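Local coordinates for protein alanine racemase (Acinetobacter baumannii, PDB 4QHR) that belongs to the alanine racemase family, joining a TIM-barrel N-terminal domain to a largely beta C-terminal domain and carrying a covalently attached pyridoxal phosphate group, at residues 236-241 and 320-325; 269-274 and 303-308; 283-288 and 325-330. All blocks are in the same frame, centred on the assembly; numbering follows the deposited sequence.

Interaction 1. Residues 236-241 and 320-325; sequences FTAEII and VELWGN
F236 meets two side chains from the end of the opposing strand, where the chain turns a corner: L322 over its ring and W323 at its border. The CD1 methyl of L322 sits above the middle of the F236 ring, a CH-pi contact of 3.9 Å from CD1 to the ring centroid. With W323 the roles change: the F236 edge leads, CD2 coming 3.6 Å from CH2 of W323 in an edge-to-face pair whose planes meet at 59°. The F236 CB stands over the five-membered part of the indole; with CG anti to the backbone N (chi1 -176°), the ring extends from there past the six-membered part.

A classic beta bulge in the antiparallel pairing creates this grip. L322 and W323 together oppose F236, whose O accepts a bond of 2.7 Å from L322 N and a weak one of 3.4 Å from W323 N, while F236 N gives a nearly straight bond of 2.7 Å to W323 O. Regular pairing resumes with T237 opposite E321, a non-hydrogen-bonded pair, and then A238 and V320, joined by two hydrogen bonds. Beyond them, CG1 of I240 meets CG2 of V320 at 3.8 Å, and V6 and L347 pack against F236. Large flat and branched apolar groups suit this buried place: the backbone groups facing across are engaged by the pairing, while dispersion and CH-pi attraction probably fix how the F236 ring is turned.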
ATOM      1  N   PHE A 236       5.134  -1.164 -13.278  1.00  7.45           N
ATOM      2  CA  PHE A 236       4.096  -0.304 -12.680  1.00  7.55           C
ATOM      3  C   PHE A 236       4.137   0.990 -13.507  1.00  8.06           C
ATOM      4  O   PHE A 236       5.150   1.697 -13.517  1.00  7.83           O
ATOM      5  CB  PHE A 236       4.443  -0.085 -11.198  1.00  7.64           C
ATOM      6  CG  PHE A 236       3.427   0.709 -10.376  1.00  7.69           C
ATOM      7  CD1 PHE A 236       2.056   0.783 -10.688  1.00  7.72           C
ATOM      8  CD2 PHE A 236       3.856   1.338  -9.230  1.00  7.92           C
ATOM      9  CE1 PHE A 236       1.183   1.510  -9.866  1.00  7.75           C
ATOM     10  CE2 PHE A 236       3.006   2.069  -8.425  1.00  7.82           C
ATOM     11  CZ  PHE A 236       1.675   2.164  -8.747  1.00  7.98           C
ATOM     12  N   THR A 237       3.038   1.268 -14.222  1.00  8.57           N
ATOM     13  CA  THR A 237       2.931   2.473 -15.067  1.00  8.76           C
ATOM     14  C   THR A 237       1.781   3.432 -14.762  1.00  8.89           C
ATOM     15  O   THR A 237       0.810   3.102 -14.110  1.00  8.94           O
ATOM     16  CB  THR A 237       2.885   2.117 -16.575  1.00  8.58           C
ATOM     17  OG1 THR A 237       1.593   1.604 -16.943  1.00  8.72           O
ATOM     18  CG2 THR A 237       4.014   1.125 -16.923  1.00  9.01           C
ATOM     19  N   ALA A 238       1.933   4.670 -15.257  1.00  9.24           N
ATOM     20  CA  ALA A 238       0.874   5.662 -15.273  1.00  9.45           C
ATOM     21  C   ALA A 238       1.117   6.589 -16.503  1.00  9.86           C
ATOM     22  O   ALA A 238       1.935   6.279 -17.353  1.00 11.29           O
ATOM     23  CB  ALA A 238       0.806   6.431 -13.942  1.00  9.17           C
ATOM     24  N   GLU A 239       0.384   7.669 -16.628  1.00 10.08           N
ATOM     25  CA  GLU A 239       0.511   8.563 -17.767  1.00 10.26           C
ATOM     26  C   GLU A 239       0.576  10.014 -17.341  1.00  9.77           C
ATOM     27  O   GLU A 239       0.121  10.427 -16.246  1.00  9.45           O
ATOM     28  CB  GLU A 239      -0.676   8.365 -18.765  1.00 10.74           C
ATOM     29  CG  GLU A 239      -0.496   7.144 -19.665  1.00 11.61           C
ATOM     30  CD  GLU A 239      -1.657   6.974 -20.611  1.00 12.81           C
ATOM     31  OE1 GLU A 239      -2.477   7.939 -20.743  1.00 14.21           O
ATOM     32  OE2 GLU A 239      -1.747   5.893 -21.212  1.00 13.53           O
ATOM     33  N   ILE A 240       1.173  10.788 -18.228  1.00  9.76           N
ATOM     34  CA  ILE A 240       1.165  12.250 -18.092  1.00  9.92           C
ATOM     35  C   ILE A 240      -0.221  12.847 -18.322  1.00  9.56           C
ATOM     36  O   ILE A 240      -0.825  12.629 -19.347  1.00  9.35           O
ATOM     37  CB  ILE A 240       2.209  12.903 -18.996  1.00 10.04           C
ATOM     38  CG1 ILE A 240       3.579  12.544 -18.428  1.00 10.38           C
ATOM     39  CG2 ILE A 240       1.993  14.419 -19.003  1.00 10.04           C
ATOM     40  CD1 ILE A 240       4.775  12.958 -19.277  1.00 10.74           C
ATOM     41  N   ILE A 241      -0.702  13.608 -17.349  1.00  9.27           N
ATOM     42  CA  ILE A 241      -2.046  14.199 -17.383  1.00  9.69           C
ATOM     43  C   ILE A 241      -2.062  15.722 -17.505  1.00 10.10           C
ATOM     44  O   ILE A 241      -3.124  16.306 -17.764  1.00  9.77           O
ATOM     45  CB  ILE A 241      -2.886  13.736 -16.170  1.00  9.53           C
ATOM     46  CG1 ILE A 241      -2.280  14.145 -14.824  1.00  9.72           C
ATOM     47  CG2 ILE A 241      -3.030  12.215 -16.208  1.00  9.50           C
ATOM     48  CD1 ILE A 241      -3.215  13.980 -13.630  1.00  9.75           C
ATOM     49  N   VAL A 320       4.559   6.507 -18.458  1.00 10.70           N
ATOM     50  CA  VAL A 320       5.594   6.760 -17.474  1.00  9.98           C
ATOM     51  C   VAL A 320       5.755   5.494 -16.599  1.00  9.84           C
ATOM     52  O   VAL A 320       4.747   4.982 -16.068  1.00 10.10           O
ATOM     53  CB  VAL A 320       5.184   7.930 -16.558  1.00  9.87           C
ATOM     54  CG1 VAL A 320       6.194   8.154 -15.428  1.00  9.54           C
ATOM     55  CG2 VAL A 320       5.033   9.201 -17.383  1.00 10.12           C
ATOM     56  N   GLU A 321       6.981   4.989 -16.508  1.00  9.53           N
ATOM     57  CA  GLU A 321       7.274   3.795 -15.748  1.00  9.68           C
ATOM     58  C   GLU A 321       7.739   4.147 -14.346  1.00  9.77           C
ATOM     59  O   GLU A 321       8.762   4.834 -14.166  1.00  9.82           O
ATOM     60  CB  GLU A 321       8.339   2.955 -16.463  1.00  9.59           C
ATOM     61  CG  GLU A 321       8.778   1.720 -15.660  1.00  9.62           C
ATOM     62  CD  GLU A 321       9.841   0.917 -16.419  1.00 10.06           C
ATOM     63  OE1 GLU A 321       9.707   0.847 -17.665  1.00 11.06           O
ATOM     64  OE2 GLU A 321      10.799   0.420 -15.798  1.00  9.39           O
ATOM     65  N   LEU A 322       7.012   3.664 -13.338  1.00  9.77           N
ATOM     66  CA  LEU A 322       7.378   3.921 -11.954  1.00  9.26           C
ATOM     67  C   LEU A 322       8.373   2.892 -11.480  1.00  9.26           C
ATOM     68  O   LEU A 322       9.342   3.216 -10.811  1.00  9.09           O
ATOM     69  CB  LEU A 322       6.141   3.971 -11.098  1.00  9.86           C
ATOM     70  CG  LEU A 322       5.215   5.004 -11.725  1.00 10.42           C
ATOM     71  CD1 LEU A 322       3.815   4.619 -11.434  1.00 10.91           C
ATOM     72  CD2 LEU A 322       5.624   6.415 -11.320  1.00 10.22           C
ATOM     73  N   TRP A 323       8.179   1.644 -11.869  1.00  8.63           N
ATOM     74  CA  TRP A 323       9.247   0.695 -11.830  1.00  8.40           C
ATOM     75  C   TRP A 323       8.944  -0.428 -12.764  1.00  8.65           C
ATOM     76  O   TRP A 323       7.781  -0.598 -13.182  1.00  8.34           O
ATOM     77  CB  TRP A 323       9.494   0.196 -10.406  1.00  8.61           C
ATOM     78  CG  TRP A 323       8.349  -0.461  -9.675  1.00  8.20           C
ATOM     79  CD1 TRP A 323       7.890  -1.752  -9.840  1.00  8.39           C
ATOM     80  CD2 TRP A 323       7.641   0.071  -8.568  1.00  8.10           C
ATOM     81  NE1 TRP A 323       6.896  -2.008  -8.918  1.00  8.23           N
ATOM     82  CE2 TRP A 323       6.728  -0.899  -8.139  1.00  8.00           C
ATOM     83  CE3 TRP A 323       7.661   1.312  -7.918  1.00  7.94           C
ATOM     84  CZ2 TRP A 323       5.849  -0.680  -7.076  1.00  8.06           C
ATOM     85  CZ3 TRP A 323       6.784   1.520  -6.862  1.00  8.10           C
ATOM     86  CH2 TRP A 323       5.904   0.509  -6.450  1.00  8.09           C
ATOM     87  N   GLY A 324       9.986  -1.167 -13.138  1.00  8.80           N
ATOM     88  CA  GLY A 324       9.873  -2.267 -14.091  1.00  8.89           C
ATOM     89  C   GLY A 324      11.258  -2.614 -14.646  1.00  9.35           C
ATOM     90  O   GLY A 324      12.208  -2.741 -13.905  1.00  9.46           O
ATOM     91  N   ASN A 325      11.381  -2.782 -15.953  1.00 10.09           N
ATOM     92  CA  ASN A 325      12.703  -3.131 -16.508  1.00 10.92           C
ATOM     93  C   ASN A 325      13.682  -1.944 -16.666  1.00 10.82           C
ATOM     94  O   ASN A 325      14.903  -2.163 -16.816  1.00 11.31           O
ATOM     95  CB  ASN A 325      12.543  -3.780 -17.857  1.00 11.34           C
ATOM     96  CG  ASN A 325      11.991  -5.166 -17.775  1.00 11.76           C
ATOM     97  OD1 ASN A 325      10.809  -5.416 -18.117  1.00 12.64           O
ATOM     98  ND2 ASN A 325      12.806  -6.072 -17.329  1.00 11.88           N
TER

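Interaction 2. Residues 269-274 and 303-308; sequences VSIGYG and DMIAID
V269 and I305 form an antiparallel hydrogen-bonded pair, V269 N giving to I305 O at 2.8 Å and I305 N to V269 O at 3.2 Å, just where the first strand ends and its chain turns away. On one face of this pair the side chains run together. CB of V269 packs on CG1 of I305 at 3.7 Å, and the CG2 methyl of V269 reaches across at about a right angle to the CD1 end of I307, 3.6 Å away. The I305 chain places CG1 between the backbone N and the carbonyl carbon (chi1 69°) and then extends, bringing CD1 alongside CG2 of I271 at 3.8 Å; these two isoleucines lie side by side and point the same way. Beta-branched residues suit the place, since their branches fill a sheet face close to the backbone.

The contact belongs to the mostly beta C-terminal domain, where strand 305-308 continues its pairing with strand 264-269 until S270 bends the chain in an inverse gamma turn. A weak bond from I271 N back to V269 O closes that turn, so V269 O serves both I305 N and the turn, with the CA of M304 also close by. Past the turn, G272 lies against D303, their CA atoms 4.3 Å apart; with no side chain, G272 can lie close against the backbone N of D303 and M304, which suits glycine to the place. D303 and M304 point their side chains away from 269-274, though CB of M304 still touches V269 O. The carboxylate of D303 forms a salt bridge with R350 through OD1, while M304 packs on R132 of the second subunit.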
ATOM      1  N   VAL A 269       1.761  13.371 -13.379  1.00  9.15           N
ATOM      2  CA  VAL A 269       1.538  11.986 -13.700  1.00  8.73           C
ATOM      3  C   VAL A 269       0.413  11.422 -12.832  1.00  8.02           C
ATOM      4  O   VAL A 269       0.305  11.771 -11.654  1.00  8.19           O
ATOM      5  CB  VAL A 269       2.817  11.178 -13.425  1.00  9.13           C
ATOM      6  CG1 VAL A 269       2.583   9.709 -13.651  1.00  9.02           C
ATOM      7  CG2 VAL A 269       3.944  11.670 -14.340  1.00  9.23           C
ATOM      8  N   SER A 270      -0.381  10.519 -13.398  1.00  7.30           N
ATOM      9  CA  SER A 270      -1.511   9.973 -12.728  1.00  6.77           C
ATOM     10  C   SER A 270      -1.141   8.768 -11.839  1.00  6.43           C
ATOM     11  O   SER A 270      -1.646   7.673 -12.034  1.00  6.36           O
ATOM     12  CB  SER A 270      -2.599   9.560 -13.719  1.00  6.57           C
ATOM     13  OG  SER A 270      -2.125   8.595 -14.678  1.00  6.47           O
ATOM     14  N   ILE A 271      -0.305   9.018 -10.857  1.00  6.00           N
ATOM     15  CA  ILE A 271      -0.081   8.031  -9.785  1.00  5.87           C
ATOM     16  C   ILE A 271       0.235   8.758  -8.508  1.00  5.86           C
ATOM     17  O   ILE A 271       0.791   9.871  -8.570  1.00  6.03           O
ATOM     18  CB  ILE A 271       1.065   7.108 -10.161  1.00  5.84           C
ATOM     19  CG1 ILE A 271       0.839   5.746  -9.540  1.00  5.93           C
ATOM     20  CG2 ILE A 271       2.440   7.666  -9.713  1.00  5.84           C
ATOM     21  CD1 ILE A 271      -0.244   4.958 -10.236  1.00  5.93           C
ATOM     22  N   GLY A 272      -0.099   8.155  -7.353  1.00  5.65           N
ATOM     23  CA  GLY A 272       0.353   8.696  -6.073  1.00  5.66           C
ATOM     24  C   GLY A 272       0.281   7.631  -5.006  1.00  5.63           C
ATOM     25  O   GLY A 272       0.124   6.435  -5.328  1.00  5.83           O
ATOM     26  N   TYR A 273       0.342   8.026  -3.741  1.00  5.65           N
ATOM     27  CA  TYR A 273       0.391   7.033  -2.694  1.00  5.62           C
ATOM     28  C   TYR A 273      -0.907   6.324  -2.505  1.00  5.49           C
ATOM     29  O   TYR A 273      -0.901   5.265  -1.914  1.00  5.47           O
ATOM     30  CB  TYR A 273       0.976   7.528  -1.361  1.00  5.66           C
ATOM     31  CG  TYR A 273       0.163   8.643  -0.734  1.00  5.68           C
ATOM     32  CD1 TYR A 273      -0.984   8.396  -0.025  1.00  5.76           C
ATOM     33  CD2 TYR A 273       0.601   9.971  -0.839  1.00  5.81           C
ATOM     34  CE1 TYR A 273      -1.715   9.447   0.562  1.00  5.74           C
ATOM     35  CE2 TYR A 273      -0.082  10.992  -0.257  1.00  5.71           C
ATOM     36  CZ  TYR A 273      -1.242  10.739   0.401  1.00  5.91           C
ATOM     37  OH  TYR A 273      -1.914  11.851   0.917  1.00  6.02           O
ATOM     38  N   GLY A 274      -2.004   6.880  -3.036  1.00  5.73           N
ATOM     39  CA  GLY A 274      -3.300   6.206  -3.071  1.00  5.75           C
ATOM     40  C   GLY A 274      -3.351   5.033  -4.018  1.00  5.80           C
ATOM     41  O   GLY A 274      -4.294   4.203  -3.937  1.00  5.58           O
ATOM     42  N   ASP A 303      -2.942  11.146  -5.365  1.00  8.02           N
ATOM     43  CA  ASP A 303      -3.314  10.790  -6.713  1.00  8.67           C
ATOM     44  C   ASP A 303      -2.381  11.233  -7.826  1.00  8.75           C
ATOM     45  O   ASP A 303      -2.553  10.824  -8.993  1.00  9.53           O
ATOM     46  CB  ASP A 303      -4.672  11.402  -7.033  1.00  9.03           C
ATOM     47  CG  ASP A 303      -5.711  11.050  -5.996  1.00  8.99           C
ATOM     48  OD1 ASP A 303      -5.791   9.926  -5.474  1.00  8.89           O
ATOM     49  OD2 ASP A 303      -6.482  11.952  -5.701  1.00  9.69           O
ATOM     50  N   MET A 304      -1.379  12.009  -7.496  1.00  8.62           N
ATOM     51  CA  MET A 304      -0.538  12.633  -8.514  1.00  8.75           C
ATOM     52  C   MET A 304       0.902  12.822  -8.046  1.00  8.35           C
ATOM     53  O   MET A 304       1.135  12.974  -6.841  1.00  7.51           O
ATOM     54  CB  MET A 304      -1.075  14.006  -8.830  1.00  9.38           C
ATOM     55  CG  MET A 304      -2.265  14.014  -9.732  1.00 10.15           C
ATOM     56  SD  MET A 304      -2.949  15.684  -9.921  1.00 11.82           S
ATOM     57  CE  MET A 304      -3.887  15.928  -8.416  1.00 10.96           C
ATOM     58  N   ILE A 305       1.820  12.782  -9.016  1.00  7.99           N
ATOM     59  CA  ILE A 305       3.204  13.183  -8.807  1.00  7.81           C
ATOM     60  C   ILE A 305       3.623  14.166  -9.895  1.00  7.92           C
ATOM     61  O   ILE A 305       3.007  14.233 -10.995  1.00  7.49           O
ATOM     62  CB  ILE A 305       4.217  11.965  -8.732  1.00  7.63           C
ATOM     63  CG1 ILE A 305       4.365  11.271 -10.090  1.00  7.52           C
ATOM     64  CG2 ILE A 305       3.826  11.006  -7.657  1.00  7.58           C
ATOM     65  CD1 ILE A 305       5.329  10.096 -10.154  1.00  7.46           C
ATOM     66  N   ALA A 306       4.702  14.921  -9.594  1.00  8.09           N
ATOM     67  CA  ALA A 306       5.295  15.825 -10.569  1.00  8.33           C
ATOM     68  C   ALA A 306       6.712  15.343 -10.937  1.00  8.98           C
ATOM     69  O   ALA A 306       7.456  14.874 -10.067  1.00  8.69           O
ATOM     70  CB  ALA A 306       5.333  17.235 -10.018  1.00  8.45           C
ATOM     71  N   ILE A 307       7.062  15.461 -12.221  1.00  9.91           N
ATOM     72  CA  ILE A 307       8.351  15.070 -12.738  1.00 11.25           C
ATOM     73  C   ILE A 307       8.938  16.213 -13.568  1.00 11.88           C
ATOM     74  O   ILE A 307       8.196  16.998 -14.202  1.00 10.29           O
ATOM     75  CB  ILE A 307       8.273  13.768 -13.558  1.00 12.90           C
ATOM     76  CG1 ILE A 307       7.396  13.940 -14.754  1.00 14.12           C
ATOM     77  CG2 ILE A 307       7.707  12.591 -12.710  1.00 12.72           C
ATOM     78  CD1 ILE A 307       7.209  12.633 -15.475  1.00 15.88           C
ATOM     79  N   ASP A 308      10.259  16.320 -13.527  1.00 12.53           N
ATOM     80  CA  ASP A 308      10.978  17.271 -14.349  1.00 13.44           C
ATOM     81  C   ASP A 308      11.205  16.644 -15.709  1.00 13.93           C
ATOM     82  O   ASP A 308      11.963  15.688 -15.823  1.00 14.16           O
ATOM     83  CB  ASP A 308      12.305  17.619 -13.678  1.00 13.73           C
ATOM     84  CG  ASP A 308      13.170  18.523 -14.517  1.00 14.64           C
ATOM     85  OD1 ASP A 308      12.712  19.014 -15.546  1.00 12.84           O
ATOM     86  OD2 ASP A 308      14.333  18.749 -14.086  1.00 15.52           O
TER

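Interaction 3. Residues 283-288 and 325-330; sequences KQNFVA and NHRLVD
The guanidinium of R327 meets N285 edge-on and F286 with a face. Its NH2 donates to the side-chain OD1 of N285 at 2.9 Å, along a line in the amide carbonyl plane and only 11° out of the guanidinium plane, although the two flat groups are turned 44° from each other. Over one guanidinium face lies CB of F286, 4.0 Å from NE. The F286 ring stands steeply to the guanidinium, with NH2 at its edge, so this is no flat stack.

R327 gets there by a kinked reach: CG is anti to the backbone N, and a bend at chi2 (58°) carries the chain past the F286 carbonyl. Here the loop that leads into helix 329-335 is fastened to the start of strand 286-289 in the C-terminal domain. Arginine suits the task, being long, with several N-H groups spread over one plane. A water at 2.8 Å from NH2 also lies in that plane and donates to the backbone O of Q284, giving NH2 two partners. Towards the other end, small A288 lets the loop come close, its CB lying 3.8 Å from CB of H326; V332 of the helix packs on R327.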
ATOM      1  N   LYS A 283      16.363  10.231  -0.702  1.00 15.45           N
ATOM      2  CA  LYS A 283      17.294  10.624  -1.757  1.00 16.13           C
ATOM      3  C   LYS A 283      16.386  10.894  -2.921  1.00 15.34           C
ATOM      4  O   LYS A 283      15.219  10.506  -2.874  1.00 14.02           O
ATOM      5  CB  LYS A 283      18.219   9.460  -2.156  1.00 19.28           C
ATOM      6  CG  LYS A 283      18.613   8.511  -1.028  1.00 22.01           C
ATOM      7  CD  LYS A 283      19.774   7.557  -1.347  1.00 25.87           C
ATOM      8  CE  LYS A 283      19.827   7.059  -2.796  1.00 28.73           C
ATOM      9  NZ  LYS A 283      21.117   6.337  -3.051  1.00 31.99           N
ATOM     10  N   GLN A 284      16.929  11.464  -3.991  1.00 14.29           N
ATOM     11  CA  GLN A 284      16.164  11.773  -5.202  1.00 14.57           C
ATOM     12  C   GLN A 284      15.683  10.472  -5.919  1.00 12.41           C
ATOM     13  O   GLN A 284      16.442   9.506  -6.098  1.00 10.34           O
ATOM     14  CB  GLN A 284      17.050  12.608  -6.143  1.00 17.04           C
ATOM     15  CG  GLN A 284      16.359  13.155  -7.389  1.00 20.25           C
ATOM     16  CD  GLN A 284      17.192  14.225  -8.114  1.00 24.31           C
ATOM     17  OE1 GLN A 284      18.452  14.141  -8.235  1.00 28.82           O
ATOM     18  NE2 GLN A 284      16.498  15.239  -8.633  1.00 26.65           N
ATOM     19  N   ASN A 285      14.435  10.468  -6.349  1.00 10.79           N
ATOM     20  CA  ASN A 285      13.870   9.340  -7.049  1.00  9.99           C
ATOM     21  C   ASN A 285      13.608   9.752  -8.500  1.00  9.70           C
ATOM     22  O   ASN A 285      13.490  10.956  -8.803  1.00  9.66           O
ATOM     23  CB  ASN A 285      12.562   8.911  -6.354  1.00  9.80           C
ATOM     24  CG  ASN A 285      12.041   7.607  -6.898  1.00  9.59           C
ATOM     25  OD1 ASN A 285      12.827   6.730  -7.239  1.00  9.15           O
ATOM     26  ND2 ASN A 285      10.713   7.518  -7.103  1.00 10.33           N
ATOM     27  N   PHE A 286      13.527   8.758  -9.377  1.00  9.40           N
ATOM     28  CA  PHE A 286      13.344   8.953 -10.793  1.00  9.46           C
ATOM     29  C   PHE A 286      12.230   8.050 -11.298  1.00  9.34           C
ATOM     30  O   PHE A 286      11.956   7.005 -10.701  1.00  8.99           O
ATOM     31  CB  PHE A 286      14.658   8.640 -11.536  1.00  9.68           C
ATOM     32  CG  PHE A 286      15.797   9.557 -11.146  1.00  9.95           C
ATOM     33  CD1 PHE A 286      16.567   9.249 -10.069  1.00 10.00           C
ATOM     34  CD2 PHE A 286      16.058  10.731 -11.853  1.00 10.25           C
ATOM     35  CE1 PHE A 286      17.599  10.110  -9.651  1.00 10.41           C
ATOM     36  CE2 PHE A 286      17.091  11.580 -11.461  1.00 10.46           C
ATOM     37  CZ  PHE A 286      17.856  11.259 -10.338  1.00 10.26           C
ATOM     38  N   VAL A 287      11.618   8.457 -12.402  1.00  9.19           N
ATOM     39  CA  VAL A 287      10.784   7.585 -13.213  1.00  9.56           C
ATOM     40  C   VAL A 287      11.463   7.376 -14.590  1.00 10.18           C
ATOM     41  O   VAL A 287      12.379   8.129 -14.971  1.00 10.76           O
ATOM     42  CB  VAL A 287       9.387   8.122 -13.414  1.00  9.54           C
ATOM     43  CG1 VAL A 287       8.708   8.360 -12.069  1.00  9.46           C
ATOM     44  CG2 VAL A 287       9.380   9.443 -14.223  1.00  9.28           C
ATOM     45  N   ALA A 288      10.984   6.400 -15.344  1.00 11.41           N
ATOM     46  CA  ALA A 288      11.547   6.098 -16.661  1.00 11.92           C
ATOM     47  C   ALA A 288      10.535   6.502 -17.713  1.00 12.64           C
ATOM     48  O   ALA A 288       9.355   6.098 -17.649  1.00 12.14           O
ATOM     49  CB  ALA A 288      11.882   4.634 -16.767  1.00 11.87           C
ATOM     50  N   ASN A 325      11.381  -2.782 -15.953  1.00 10.09           N
ATOM     51  CA  ASN A 325      12.703  -3.131 -16.508  1.00 10.92           C
ATOM     52  C   ASN A 325      13.682  -1.944 -16.666  1.00 10.82           C
ATOM     53  O   ASN A 325      14.903  -2.163 -16.816  1.00 11.31           O
ATOM     54  CB  ASN A 325      12.543  -3.780 -17.857  1.00 11.34           C
ATOM     55  CG  ASN A 325      11.991  -5.166 -17.775  1.00 11.76           C
ATOM     56  OD1 ASN A 325      10.809  -5.416 -18.117  1.00 12.64           O
ATOM     57  ND2 ASN A 325      12.806  -6.072 -17.329  1.00 11.88           N
ATOM     58  N   HIS A 326      13.165  -0.713 -16.660  1.00 10.55           N
ATOM     59  CA  HIS A 326      13.997   0.477 -16.903  1.00 10.63           C
ATOM     60  C   HIS A 326      14.266   1.245 -15.650  1.00 10.49           C
ATOM     61  O   HIS A 326      15.393   1.704 -15.485  1.00 12.01           O
ATOM     62  CB  HIS A 326      13.347   1.354 -17.963  1.00 10.73           C
ATOM     63  CG  HIS A 326      12.929   0.560 -19.151  1.00 11.11           C
ATOM     64  ND1 HIS A 326      11.639   0.140 -19.323  1.00 11.27           N
ATOM     65  CD2 HIS A 326      13.648  -0.005 -20.145  1.00 10.91           C
ATOM     66  CE1 HIS A 326      11.554  -0.580 -20.436  1.00 11.67           C
ATOM     67  NE2 HIS A 326      12.771  -0.702 -20.941  1.00 11.07           N
ATOM     68  N   ARG A 327      13.286   1.418 -14.774  1.00  9.61           N
ATOM     69  CA  ARG A 327      13.563   1.914 -13.409  1.00  9.62           C
ATOM     70  C   ARG A 327      13.351   0.742 -12.449  1.00  9.53           C
ATOM     71  O   ARG A 327      12.227   0.241 -12.285  1.00  9.27           O
ATOM     72  CB  ARG A 327      12.632   3.056 -13.065  1.00 10.03           C
ATOM     73  CG  ARG A 327      12.788   3.716 -11.700  1.00 10.11           C
ATOM     74  CD  ARG A 327      14.187   4.270 -11.473  1.00 10.59           C
ATOM     75  NE  ARG A 327      14.286   4.897 -10.147  1.00 10.84           N
ATOM     76  CZ  ARG A 327      15.413   5.232  -9.549  1.00 11.34           C
ATOM     77  NH1 ARG A 327      16.585   5.015 -10.161  1.00 11.12           N
ATOM     78  NH2 ARG A 327      15.370   5.756  -8.320  1.00 11.72           N
ATOM     79  N   LEU A 328      14.422   0.284 -11.823  1.00  9.22           N
ATOM     80  CA  LEU A 328      14.370  -0.967 -11.044  1.00  9.23           C
ATOM     81  C   LEU A 328      13.699  -0.722  -9.708  1.00  8.52           C
ATOM     82  O   LEU A 328      14.042   0.240  -9.006  1.00  8.25           O
ATOM     83  CB  LEU A 328      15.745  -1.594 -10.864  1.00  9.71           C
ATOM     84  CG  LEU A 328      16.440  -1.968 -12.170  1.00 10.61           C
ATOM     85  CD1 LEU A 328      17.887  -2.261 -11.872  1.00 11.50           C
ATOM     86  CD2 LEU A 328      15.762  -3.170 -12.832  1.00 10.67           C
ATOM     87  N   VAL A 329      12.735  -1.602  -9.374  1.00  8.12           N
ATOM     88  CA  VAL A 329      11.982  -1.471  -8.116  1.00  7.67           C
ATOM     89  C   VAL A 329      12.907  -1.338  -6.902  1.00  7.89           C
ATOM     90  O   VAL A 329      12.577  -0.573  -6.013  1.00  7.80           O
ATOM     91  CB  VAL A 329      10.954  -2.591  -7.913  1.00  7.52           C
ATOM     92  CG1 VAL A 329      11.663  -3.908  -7.589  1.00  7.58           C
ATOM     93  CG2 VAL A 329       9.970  -2.238  -6.828  1.00  7.35           C
ATOM     94  N   ASP A 330      14.047  -2.045  -6.860  1.00  7.97           N
ATOM     95  CA  ASP A 330      14.990  -1.890  -5.712  1.00  8.27           C
ATOM     96  C   ASP A 330      15.704  -0.519  -5.654  1.00  8.57           C
ATOM     97  O   ASP A 330      16.126  -0.095  -4.587  1.00  8.69           O
ATOM     98  CB  ASP A 330      16.042  -3.027  -5.669  1.00  8.54           C
ATOM     99  CG  ASP A 330      15.421  -4.358  -5.460  1.00  8.61           C
ATOM    100  OD1 ASP A 330      14.803  -4.533  -4.400  1.00  9.56           O
ATOM    101  OD2 ASP A 330      15.535  -5.203  -6.368  1.00  9.39           O
TER
HETATM  102  O   HOH W   1      17.445   7.036  -6.876  1.00 19.38           O

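All three contacts belong to the C-terminal beta domain and reach one sheet. Interactions 1 and 2 have centres about 10 Å apart and join through the backbone, E239 O to S270 N at 2.9 Å. Interactions 1 and 3, also about 10 Å apart, share N325; E321 N bonds to A288 O at 2.9 Å, and the E321 carboxylate takes H326 ND1 on OE1, 2.6 Å away, and R327 N on OE2, securing the loop that R327 anchors. Interactions 2 and 3, about 14 Å apart between centres, touch through packing, CG2 of I307 lying 3.9 Å from CG2 of V287. The pyridoxal-phosphate-bearing K34 belongs instead to the N-terminal barrel, following strand 28-32.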